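Local coordinates for autophagy-related protein 9 (Schizosaccharomyces pombe, PDB 7D0I) that scrambles phospholipids between membrane leaflets as a homotrimer with a central pore, supplying membrane for the growing autophagosome, at residues Arg342-Asp347 / Asn469-Phe474; Tyr349-Ile354 / Ala461-Arg466. The protein carries 1 engineered substitution. All blocks are in the same frame, centred on the assembly; numbering follows the deposited sequence.

Contact 1 (Arg342-Asp347 / Asn469-Phe474); sequences RIMRKD and NELQHF. With LMN (Lauryl Maltose Neopentyl Glycol), chain G.
Part of the wall of the pocket that holds a lauryl maltose neopentyl glycol molecule comes from Asp347 and Gln472; beside them, at a break between two helices, Met344 and Ile343 meet the segment leading into helix 472-480. Met344 leaves helical geometry between helices 336-343 and 345-355, and its side chain reaches across to the backbone of Asn469-Leu471: SD lies 3.5 Å from Asn469 C and beside the carbonyl of Glu470. A bend at the last torsion (chi3 59°) turns CE back, placing it 3.7 Å from Glu470 O. That carbonyl oxygen also accepts a hydrogen bond from Arg466 NE. Leu471, the N-cap residue of helix 472-480, touches both partners with a single methyl: CD2 is 3.8 Å from Ile343 CG2 and equally 3.8 Å from Met344 CG. Ile343 crosses Leu471 at about a right angle, and Trp302 of helix 302-312 packs on both. One residue on, Gln472 has CG anti to its backbone N (chi1 180°) and bends at chi2, which brings OE1 to the detergent hydroxyl OAR as hydrogen-bond acceptor at 3.2 Å. Asp347 approaches the same hydroxyl, with OD1 3.5 Å from OAR, while Gln472 NE2 is hydrogen-bonded to Asp476.

Contact 2 (Tyr349-Ile354 / Ala461-Arg466); sequences YFIALI and ALWTFR. With LMN (Lauryl Maltose Neopentyl Glycol), chain G.
Phe350 lays the CD2-CE2 side of its ring over one face of the Trp463 indole, CE2 standing 3.6 Å from Trp463 CE2. This is an edge-to-face aromatic pair joining helix 345-355 to the short, weakly bonded helix 461-464, in a region of the Atg9 fold that probably lies on the cytoplasmic side. The ring centroids, taken with the six-membered ring of Trp463, are 4.7 Å apart, and the planes are inclined at 53°, well short of perpendicular. With CG anti to the backbone N (chi1 -167°), Phe350 swings out from its helix toward the indole and also touches Glu376, Ile379 and Asn380 of helix 373-382. Ile351 comes at the edge of the same indole, near its plane, with CG1 3.4 Å from Trp463 CZ3. Ile354, one helical turn beyond Phe350, adds a looser methyl contact to Trp463 CB. The indole is thus bordered on a face and at an edge by one helix, while NE1 is hydrogen-bonded to Glu376, a bond that helps fix the rotation of the indole. A leucine in place of Trp463 would probably leave Phe350 without its aromatic partner and Glu376 without the indole N-H, and open a gap beside Ile351. On the pocket side, Trp463 CZ2 lies 3.6 Å from OAJ of the bound detergent. Arg466 is bent at chi2, and its guanidinium has the detergent oxygen OAR at its edge, a long approach of 4.0 Å from NH2, while NE is turned to the Glu470 carbonyl. The aliphatic base of this arginine completes the packing, with Arg466 CG 3.5 Å from Ile351 CD1.

In the fold
Contacts 1 and 2 lie about 11 Å apart, centre to centre, and both draw on helix 345-355: 342-347 runs from the end of helix 336-343 into its first turn, and 349-354 lies on its following turns. Their partners, 461-466 and 469-474, are also neighbours in the chain, carrying helix 461-464 and the start of helix 472-480. Contact 2 thus joins the inner pair of segments and contact 1 the outer pair, across an intervening chain that is a little over half helix. The two meet directly where Met344 CE packs 3.6 Å from Arg466 NH2 and 4.0 Å from Ile351 CD1. Both border one detergent molecule, so this packing forms a shared wall of a pocket occupied by an amphiphile in a lipid scramblase.

Contact 1 (Arg342-Asp347 / Asn469-Phe474)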
loop_
_atom_site.group_PDB
_atom_site.type_symbol
_atom_site.label_atom_id
_atom_site.label_comp_id
_atom_site.label_asym_id
_atom_site.label_seq_id
_atom_site.Cartn_x
_atom_site.Cartn_y
_atom_site.Cartn_z
ATOM N N ARG A 342 -9.155 -33.721 10.732
ATOM C CA ARG A 342 -9.127 -35.083 11.247
ATOM C C ARG A 342 -8.726 -35.136 12.713
ATOM O O ARG A 342 -9.184 -36.021 13.439
ATOM C CB ARG A 342 -8.182 -35.946 10.416
ATOM C CG ARG A 342 -8.523 -35.989 8.944
ATOM C CD ARG A 342 -7.710 -37.026 8.216
ATOM N NE ARG A 342 -8.321 -38.344 8.315
ATOM C CZ ARG A 342 -9.035 -38.905 7.348
ATOM N NH1 ARG A 342 -9.219 -38.267 6.204
ATOM N NH2 ARG A 342 -9.561 -40.107 7.525
ATOM N N ILE A 343 -7.879 -34.215 13.168
ATOM C CA ILE A 343 -7.526 -34.173 14.583
ATOM C C ILE A 343 -8.689 -33.643 15.403
ATOM O O ILE A 343 -9.003 -34.164 16.478
ATOM C CB ILE A 343 -6.264 -33.325 14.798
ATOM C CG1 ILE A 343 -5.070 -33.944 14.092
ATOM C CG2 ILE A 343 -5.967 -33.193 16.261
ATOM C CD1 ILE A 343 -3.865 -33.071 14.108
ATOM N N MET A 344 -9.351 -32.601 14.913
ATOM C CA MET A 344 -10.422 -31.940 15.638
ATOM C C MET A 344 -11.800 -32.376 15.168
ATOM O O MET A 344 -12.728 -31.570 15.171
ATOM C CB MET A 344 -10.287 -30.430 15.506
ATOM C CG MET A 344 -9.093 -29.852 16.191
ATOM S SD MET A 344 -9.272 -28.094 16.385
ATOM C CE MET A 344 -10.770 -28.021 17.341
ATOM N N ARG A 345 -11.959 -33.631 14.764
ATOM C CA ARG A 345 -13.233 -34.038 14.184
ATOM C C ARG A 345 -14.332 -34.057 15.232
ATOM O O ARG A 345 -15.475 -33.700 14.936
ATOM C CB ARG A 345 -13.107 -35.401 13.513
ATOM C CG ARG A 345 -14.315 -35.758 12.679
ATOM C CD ARG A 345 -14.303 -37.188 12.196
ATOM N NE ARG A 345 -13.216 -37.462 11.267
ATOM C CZ ARG A 345 -13.172 -37.020 10.018
ATOM N NH1 ARG A 345 -12.149 -37.320 9.242
ATOM N NH2 ARG A 345 -14.146 -36.262 9.551
ATOM N N LYS A 346 -14.013 -34.466 16.454
ATOM C CA LYS A 346 -14.981 -34.447 17.541
ATOM C C LYS A 346 -14.987 -33.130 18.295
ATOM O O LYS A 346 -16.029 -32.729 18.824
ATOM C CB LYS A 346 -14.694 -35.569 18.531
ATOM C CG LYS A 346 -14.508 -36.923 17.914
ATOM C CD LYS A 346 -14.335 -37.956 18.999
ATOM C CE LYS A 346 -14.042 -39.313 18.421
ATOM N NZ LYS A 346 -13.863 -40.321 19.490
ATOM N N ASP A 347 -13.845 -32.452 18.370
ATOM C CA ASP A 347 -13.817 -31.154 19.020
ATOM C C ASP A 347 -14.655 -30.140 18.270
ATOM O O ASP A 347 -15.213 -29.231 18.881
ATOM C CB ASP A 347 -12.384 -30.657 19.148
ATOM C CG ASP A 347 -11.579 -31.461 20.135
ATOM O OD1 ASP A 347 -12.057 -31.662 21.267
ATOM O OD2 ASP A 347 -10.469 -31.901 19.777
ATOM N N ASN A 469 -11.443 -26.133 13.868
ATOM C CA ASN A 469 -10.181 -26.582 13.295
ATOM C C ASN A 469 -8.986 -25.789 13.798
ATOM O O ASN A 469 -7.897 -25.898 13.231
ATOM C CB ASN A 469 -10.220 -26.553 11.770
ATOM C CG ASN A 469 -11.332 -27.389 11.217
ATOM O OD1 ASN A 469 -11.721 -28.385 11.813
ATOM N ND2 ASN A 469 -11.867 -26.985 10.081
ATOM N N GLU A 470 -9.153 -25.003 14.853
ATOM C CA GLU A 470 -8.038 -24.324 15.497
ATOM C C GLU A 470 -7.441 -25.276 16.516
ATOM O O GLU A 470 -8.031 -25.510 17.572
ATOM C CB GLU A 470 -8.484 -23.030 16.162
ATOM C CG GLU A 470 -7.466 -22.473 17.110
ATOM C CD GLU A 470 -7.704 -21.027 17.423
ATOM O OE1 GLU A 470 -6.977 -20.180 16.868
ATOM O OE2 GLU A 470 -8.618 -20.733 18.216
ATOM N N LEU A 471 -6.283 -25.837 16.191
ATOM C CA LEU A 471 -5.657 -26.819 17.054
ATOM C C LEU A 471 -5.356 -26.208 18.411
ATOM O O LEU A 471 -5.284 -24.993 18.568
ATOM C CB LEU A 471 -4.395 -27.365 16.398
ATOM C CG LEU A 471 -4.660 -28.276 15.205
ATOM C CD1 LEU A 471 -3.382 -28.610 14.517
ATOM C CD2 LEU A 471 -5.332 -29.533 15.660
ATOM N N GLN A 472 -5.190 -27.074 19.408
ATOM C CA GLN A 472 -5.159 -26.614 20.791
ATOM C C GLN A 472 -4.038 -25.619 21.040
ATOM O O GLN A 472 -4.235 -24.633 21.753
ATOM C CB GLN A 472 -5.023 -27.801 21.735
ATOM C CG GLN A 472 -4.979 -27.407 23.185
ATOM C CD GLN A 472 -6.333 -27.044 23.727
ATOM O OE1 GLN A 472 -7.265 -27.834 23.665
ATOM N NE2 GLN A 472 -6.449 -25.847 24.269
ATOM N N HIS A 473 -2.857 -25.852 20.477
ATOM C CA HIS A 473 -1.728 -25.005 20.833
ATOM C C HIS A 473 -1.816 -23.630 20.185
ATOM O O HIS A 473 -1.357 -22.647 20.772
ATOM C CB HIS A 473 -0.416 -25.690 20.477
ATOM C CG HIS A 473 -0.140 -25.769 19.011
ATOM N ND1 HIS A 473 -0.741 -26.698 18.193
ATOM C CD2 HIS A 473 0.648 -25.018 18.211
ATOM C CE1 HIS A 473 -0.324 -26.523 16.954
ATOM N NE2 HIS A 473 0.522 -25.512 16.939
ATOM N N PHE A 474 -2.412 -23.528 18.999
ATOM C CA PHE A 474 -2.668 -22.211 18.426
ATOM C C PHE A 474 -3.623 -21.419 19.300
ATOM O O PHE A 474 -3.429 -20.218 19.532
ATOM C CB PHE A 474 -3.246 -22.349 17.025
ATOM C CG PHE A 474 -2.305 -22.940 16.030
ATOM C CD1 PHE A 474 -1.140 -22.294 15.690
ATOM C CD2 PHE A 474 -2.606 -24.125 15.406
ATOM C CE1 PHE A 474 -0.291 -22.830 14.771
ATOM C CE2 PHE A 474 -1.756 -24.663 14.487
ATOM C CZ PHE A 474 -0.598 -24.015 14.169
HETATM C C1 LMN G . -8.254 -35.954 29.378
HETATM O O1 LMN G . -8.379 -37.006 30.152
HETATM C C2 LMN G . -6.773 -35.654 29.072
HETATM O O2 LMN G . -6.175 -36.816 28.507
HETATM C C3 LMN G . -6.669 -34.526 28.098
HETATM O O3 LMN G . -5.247 -34.256 27.857
HETATM C C4 LMN G . -7.328 -33.291 28.560
HETATM O O4 LMN G . -7.450 -32.366 27.393
HETATM C C5 LMN G . -8.696 -33.507 29.123
HETATM O O5 LMN G . -8.791 -34.666 30.048
HETATM C C6 LMN G . -9.151 -32.250 29.868
HETATM O O6 LMN G . -8.034 -31.603 30.432
HETATM C CAA LMN G . -11.925 -41.143 41.350
HETATM C CAB LMN G . -15.805 -40.331 37.653
HETATM O OAI LMN G . -7.102 -26.685 28.344
HETATM O OAJ LMN G . -10.050 -29.432 25.651
HETATM O OAL LMN G . -11.082 -38.208 22.966
HETATM O OAN LMN G . -12.732 -34.822 26.464
HETATM O OAP LMN G . -12.794 -37.221 27.179
HETATM O OAQ LMN G . -4.407 -27.844 26.951
HETATM O OAR LMN G . -9.540 -29.951 22.951
HETATM O OAS LMN G . -3.389 -30.283 26.101
HETATM O OAT LMN G . -7.138 -31.712 23.087
HETATM O OAU LMN G . -6.052 -31.881 25.265
HETATM O OAV LMN G . -9.383 -34.288 22.773
HETATM C CAW LMN G . -10.841 -41.151 40.246
HETATM C CAX LMN G . -15.408 -39.169 36.721
HETATM C CAY LMN G . -11.024 -39.900 39.353
HETATM C CAZ LMN G . -16.310 -39.220 35.466
HETATM C CBA LMN G . -11.059 -40.325 37.861
HETATM C CBB LMN G . -15.460 -39.550 34.209
HETATM C CBC LMN G . -11.790 -39.220 37.044
HETATM C CBD LMN G . -16.383 -40.243 33.171
HETATM C CBE LMN G . -11.981 -39.699 35.573
HETATM C CBF LMN G . -15.525 -41.030 32.142
HETATM C CBG LMN G . -10.656 -40.336 35.053
HETATM C CBH LMN G . -14.266 -40.192 31.781
HETATM C CBI LMN G . -10.773 -40.555 33.509
HETATM C CBJ LMN G . -13.346 -41.047 30.854
HETATM C CBK LMN G . -10.275 -39.269 32.763
HETATM C CBL LMN G . -12.462 -40.081 29.988
HETATM C CBM LMN G . -6.853 -28.032 28.667
HETATM C CBN LMN G . -10.822 -30.611 25.731
HETATM C CBP LMN G . -11.315 -36.951 23.564
HETATM C CBQ LMN G . -9.723 -39.678 31.351
HETATM C CBR LMN G . -11.847 -38.668 30.324
HETATM C CBS LMN G . -9.726 -37.214 30.606
HETATM C CBT LMN G . -9.752 -39.136 28.809
HETATM O OBV LMN G . -10.715 -38.830 27.783
HETATM O OBX LMN G . -10.582 -37.973 25.638
HETATM O OBY LMN G . -7.404 -30.039 27.406
HETATM O OBZ LMN G . -10.701 -32.884 24.900
HETATM O OCB LMN G . -9.376 -34.754 25.573
HETATM C CCC LMN G . -6.591 -28.798 27.403
HETATM C CCD LMN G . -10.620 -31.456 24.501
HETATM C CCF LMN G . -10.415 -36.785 24.760
HETATM C CCH LMN G . -11.384 -35.361 26.696
HETATM C CCJ LMN G . -10.458 -37.665 27.057
HETATM C CCL LMN G . -11.507 -36.643 27.444
HETATM C CCM LMN G . -10.264 -38.677 30.258
HETATM C CCN LMN G . -5.092 -29.068 27.277
HETATM C CCO LMN G . -9.286 -31.035 23.864
HETATM C CCQ LMN G . -10.680 -35.406 25.398
HETATM C CCR LMN G . -6.607 -31.280 27.535
HETATM C CCS LMN G . -9.354 -33.469 25.047
HETATM C CCT LMN G . -4.833 -30.072 26.216
HETATM C CCU LMN G . -8.553 -32.096 23.119
HETATM C CCV LMN G . -5.489 -31.377 26.489
HETATM C CCW LMN G . -8.647 -33.463 23.695
#

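Contact 2 (Tyr349-Ile354 / Ala461-Arg466)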
loop_
_atom_site.group_PDB
_atom_site.type_symbol
_atom_site.label_atom_id
_atom_site.label_comp_id
_atom_site.label_asym_id
_atom_site.label_seq_id
_atom_site.Cartn_x
_atom_site.Cartn_y
_atom_site.Cartn_z
ATOM N N TYR A 349 -17.503 -30.858 16.693
ATOM C CA TYR A 349 -18.861 -31.128 17.141
ATOM C C TYR A 349 -19.089 -30.606 18.545
ATOM O O TYR A 349 -20.184 -30.147 18.866
ATOM C CB TYR A 349 -19.152 -32.621 17.086
ATOM C CG TYR A 349 -19.464 -33.135 15.713
ATOM C CD1 TYR A 349 -20.664 -32.840 15.100
ATOM C CD2 TYR A 349 -18.568 -33.929 15.035
ATOM C CE1 TYR A 349 -20.954 -33.310 13.853
ATOM C CE2 TYR A 349 -18.850 -34.408 13.788
ATOM C CZ TYR A 349 -20.042 -34.096 13.201
ATOM O OH TYR A 349 -20.321 -34.575 11.951
ATOM N N PHE A 350 -18.069 -30.665 19.396
ATOM C CA PHE A 350 -18.213 -30.142 20.752
ATOM C C PHE A 350 -18.372 -28.629 20.742
ATOM O O PHE A 350 -19.233 -28.081 21.436
ATOM C CB PHE A 350 -17.016 -30.552 21.598
ATOM C CG PHE A 350 -17.208 -30.336 23.061
ATOM C CD1 PHE A 350 -17.729 -31.327 23.852
ATOM C CD2 PHE A 350 -16.856 -29.143 23.649
ATOM C CE1 PHE A 350 -17.899 -31.133 25.192
ATOM C CE2 PHE A 350 -17.029 -28.950 24.990
ATOM C CZ PHE A 350 -17.550 -29.942 25.757
ATOM N N ILE A 351 -17.534 -27.932 19.976
ATOM C CA ILE A 351 -17.659 -26.485 19.842
ATOM C C ILE A 351 -19.040 -26.116 19.336
ATOM O O ILE A 351 -19.643 -25.140 19.791
ATOM C CB ILE A 351 -16.565 -25.936 18.910
ATOM C CG1 ILE A 351 -15.185 -26.225 19.465
ATOM C CG2 ILE A 351 -16.716 -24.459 18.736
ATOM C CD1 ILE A 351 -14.108 -26.024 18.461
ATOM N N ALA A 352 -19.571 -26.894 18.393
ATOM C CA ALA A 352 -20.867 -26.569 17.810
ATOM C C ALA A 352 -22.023 -26.925 18.726
ATOM O O ALA A 352 -23.071 -26.285 18.659
ATOM C CB ALA A 352 -21.027 -27.278 16.475
ATOM N N LEU A 353 -21.871 -27.941 19.572
ATOM C CA LEU A 353 -22.900 -28.232 20.560
ATOM C C LEU A 353 -22.930 -27.163 21.640
ATOM O O LEU A 353 -24.000 -26.729 22.069
ATOM C CB LEU A 353 -22.663 -29.602 21.192
ATOM C CG LEU A 353 -22.899 -30.879 20.403
ATOM C CD1 LEU A 353 -22.367 -32.040 21.191
ATOM C CD2 LEU A 353 -24.361 -31.068 20.145
ATOM N N ILE A 354 -21.757 -26.739 22.103
ATOM C CA ILE A 354 -21.704 -25.800 23.219
ATOM C C ILE A 354 -22.095 -24.402 22.765
ATOM O O ILE A 354 -22.885 -23.719 23.423
ATOM C CB ILE A 354 -20.309 -25.817 23.867
ATOM C CG1 ILE A 354 -20.070 -27.150 24.564
ATOM C CG2 ILE A 354 -20.173 -24.700 24.859
ATOM C CD1 ILE A 354 -21.148 -27.526 25.529
ATOM N N ALA A 461 -15.576 -19.833 28.979
ATOM C CA ALA A 461 -15.093 -18.784 28.097
ATOM C C ALA A 461 -14.078 -19.310 27.108
ATOM O O ALA A 461 -13.901 -18.718 26.046
ATOM C CB ALA A 461 -14.470 -17.656 28.905
ATOM N N LEU A 462 -13.396 -20.399 27.435
ATOM C CA LEU A 462 -12.410 -20.960 26.530
ATOM C C LEU A 462 -13.021 -21.855 25.469
ATOM O O LEU A 462 -12.331 -22.210 24.513
ATOM C CB LEU A 462 -11.361 -21.734 27.317
ATOM C CG LEU A 462 -10.369 -20.873 28.084
ATOM C CD1 LEU A 462 -9.258 -21.727 28.607
ATOM C CD2 LEU A 462 -9.827 -19.818 27.177
ATOM N N TRP A 463 -14.283 -22.241 25.613
ATOM C CA TRP A 463 -15.007 -22.907 24.543
ATOM C C TRP A 463 -15.875 -21.952 23.750
ATOM O O TRP A 463 -16.318 -22.303 22.655
ATOM C CB TRP A 463 -15.879 -24.029 25.101
ATOM C CG TRP A 463 -15.126 -25.268 25.398
ATOM C CD1 TRP A 463 -14.866 -25.787 26.618
ATOM C CD2 TRP A 463 -14.517 -26.148 24.450
ATOM N NE1 TRP A 463 -14.140 -26.940 26.497
ATOM C CE2 TRP A 463 -13.913 -27.181 25.170
ATOM C CE3 TRP A 463 -14.428 -26.161 23.058
ATOM C CZ2 TRP A 463 -13.231 -28.217 24.551
ATOM C CZ3 TRP A 463 -13.749 -27.186 22.449
ATOM C CH2 TRP A 463 -13.162 -28.199 23.191
ATOM N N THR A 464 -16.130 -20.761 24.284
ATOM C CA THR A 464 -16.807 -19.720 23.532
ATOM C C THR A 464 -15.860 -19.024 22.572
ATOM O O THR A 464 -16.274 -18.603 21.490
ATOM C CB THR A 464 -17.417 -18.707 24.490
ATOM O OG1 THR A 464 -18.275 -19.382 25.412
ATOM C CG2 THR A 464 -18.224 -17.705 23.739
ATOM N N PHE A 465 -14.592 -18.907 22.943
ATOM C CA PHE A 465 -13.612 -18.263 22.088
ATOM C C PHE A 465 -13.050 -19.206 21.041
ATOM O O PHE A 465 -12.484 -18.738 20.049
ATOM C CB PHE A 465 -12.457 -17.714 22.920
ATOM C CG PHE A 465 -12.862 -16.695 23.938
ATOM C CD1 PHE A 465 -14.086 -16.074 23.881
ATOM C CD2 PHE A 465 -12.001 -16.350 24.951
ATOM C CE1 PHE A 465 -14.446 -15.147 24.816
ATOM C CE2 PHE A 465 -12.358 -15.420 25.880
ATOM C CZ PHE A 465 -13.579 -14.817 25.813
ATOM N N ARG A 466 -13.191 -20.507 21.235
ATOM C CA ARG A 466 -12.544 -21.471 20.363
ATOM C C ARG A 466 -13.164 -21.436 18.980
ATOM O O ARG A 466 -14.382 -21.337 18.830
ATOM C CB ARG A 466 -12.657 -22.866 20.956
ATOM C CG ARG A 466 -11.898 -23.926 20.223
ATOM C CD ARG A 466 -10.420 -23.804 20.410
ATOM N NE ARG A 466 -9.722 -25.003 19.974
ATOM C CZ ARG A 466 -9.524 -26.059 20.745
ATOM N NH1 ARG A 466 -9.977 -26.068 21.980
ATOM N NH2 ARG A 466 -8.889 -27.110 20.279
HETATM C C1 LMN G . -8.254 -35.954 29.378
HETATM O O1 LMN G . -8.379 -37.006 30.152
HETATM C C2 LMN G . -6.773 -35.654 29.072
HETATM O O2 LMN G . -6.175 -36.816 28.507
HETATM C C3 LMN G . -6.669 -34.526 28.098
HETATM O O3 LMN G . -5.247 -34.256 27.857
HETATM C C4 LMN G . -7.328 -33.291 28.560
HETATM O O4 LMN G . -7.450 -32.366 27.393
HETATM C C5 LMN G . -8.696 -33.507 29.123
HETATM O O5 LMN G . -8.791 -34.666 30.048
HETATM C C6 LMN G . -9.151 -32.250 29.868
HETATM O O6 LMN G . -8.034 -31.603 30.432
HETATM C CAA LMN G . -11.925 -41.143 41.350
HETATM C CAB LMN G . -15.805 -40.331 37.653
HETATM O OAI LMN G . -7.102 -26.685 28.344
HETATM O OAJ LMN G . -10.050 -29.432 25.651
HETATM O OAL LMN G . -11.082 -38.208 22.966
HETATM O OAN LMN G . -12.732 -34.822 26.464
HETATM O OAP LMN G . -12.794 -37.221 27.179
HETATM O OAQ LMN G . -4.407 -27.844 26.951
HETATM O OAR LMN G . -9.540 -29.951 22.951
HETATM O OAS LMN G . -3.389 -30.283 26.101
HETATM O OAT LMN G . -7.138 -31.712 23.087
HETATM O OAU LMN G . -6.052 -31.881 25.265
HETATM O OAV LMN G . -9.383 -34.288 22.773
HETATM C CAW LMN G . -10.841 -41.151 40.246
HETATM C CAX LMN G . -15.408 -39.169 36.721
HETATM C CAY LMN G . -11.024 -39.900 39.353
HETATM C CAZ LMN G . -16.310 -39.220 35.466
HETATM C CBA LMN G . -11.059 -40.325 37.861
HETATM C CBB LMN G . -15.460 -39.550 34.209
HETATM C CBC LMN G . -11.790 -39.220 37.044
HETATM C CBD LMN G . -16.383 -40.243 33.171
HETATM C CBE LMN G . -11.981 -39.699 35.573
HETATM C CBF LMN G . -15.525 -41.030 32.142
HETATM C CBG LMN G . -10.656 -40.336 35.053
HETATM C CBH LMN G . -14.266 -40.192 31.781
HETATM C CBI LMN G . -10.773 -40.555 33.509
HETATM C CBJ LMN G . -13.346 -41.047 30.854
HETATM C CBK LMN G . -10.275 -39.269 32.763
HETATM C CBL LMN G . -12.462 -40.081 29.988
HETATM C CBM LMN G . -6.853 -28.032 28.667
HETATM C CBN LMN G . -10.822 -30.611 25.731
HETATM C CBP LMN G . -11.315 -36.951 23.564
HETATM C CBQ LMN G . -9.723 -39.678 31.351
HETATM C CBR LMN G . -11.847 -38.668 30.324
HETATM C CBS LMN G . -9.726 -37.214 30.606
HETATM C CBT LMN G . -9.752 -39.136 28.809
HETATM O OBV LMN G . -10.715 -38.830 27.783
HETATM O OBX LMN G . -10.582 -37.973 25.638
HETATM O OBY LMN G . -7.404 -30.039 27.406
HETATM O OBZ LMN G . -10.701 -32.884 24.900
HETATM O OCB LMN G . -9.376 -34.754 25.573
HETATM C CCC LMN G . -6.591 -28.798 27.403
HETATM C CCD LMN G . -10.620 -31.456 24.501
HETATM C CCF LMN G . -10.415 -36.785 24.760
HETATM C CCH LMN G . -11.384 -35.361 26.696
HETATM C CCJ LMN G . -10.458 -37.665 27.057
HETATM C CCL LMN G . -11.507 -36.643 27.444
HETATM C CCM LMN G . -10.264 -38.677 30.258
HETATM C CCN LMN G . -5.092 -29.068 27.277
HETATM C CCO LMN G . -9.286 -31.035 23.864
HETATM C CCQ LMN G . -10.680 -35.406 25.398
HETATM C CCR LMN G . -6.607 -31.280 27.535
HETATM C CCS LMN G . -9.354 -33.469 25.047
HETATM C CCT LMN G . -4.833 -30.072 26.216
HETATM C CCU LMN G . -8.553 -32.096 23.119
HETATM C CCV LMN G . -5.489 -31.377 26.489
HETATM C CCW LMN G . -8.647 -33.463 23.695
#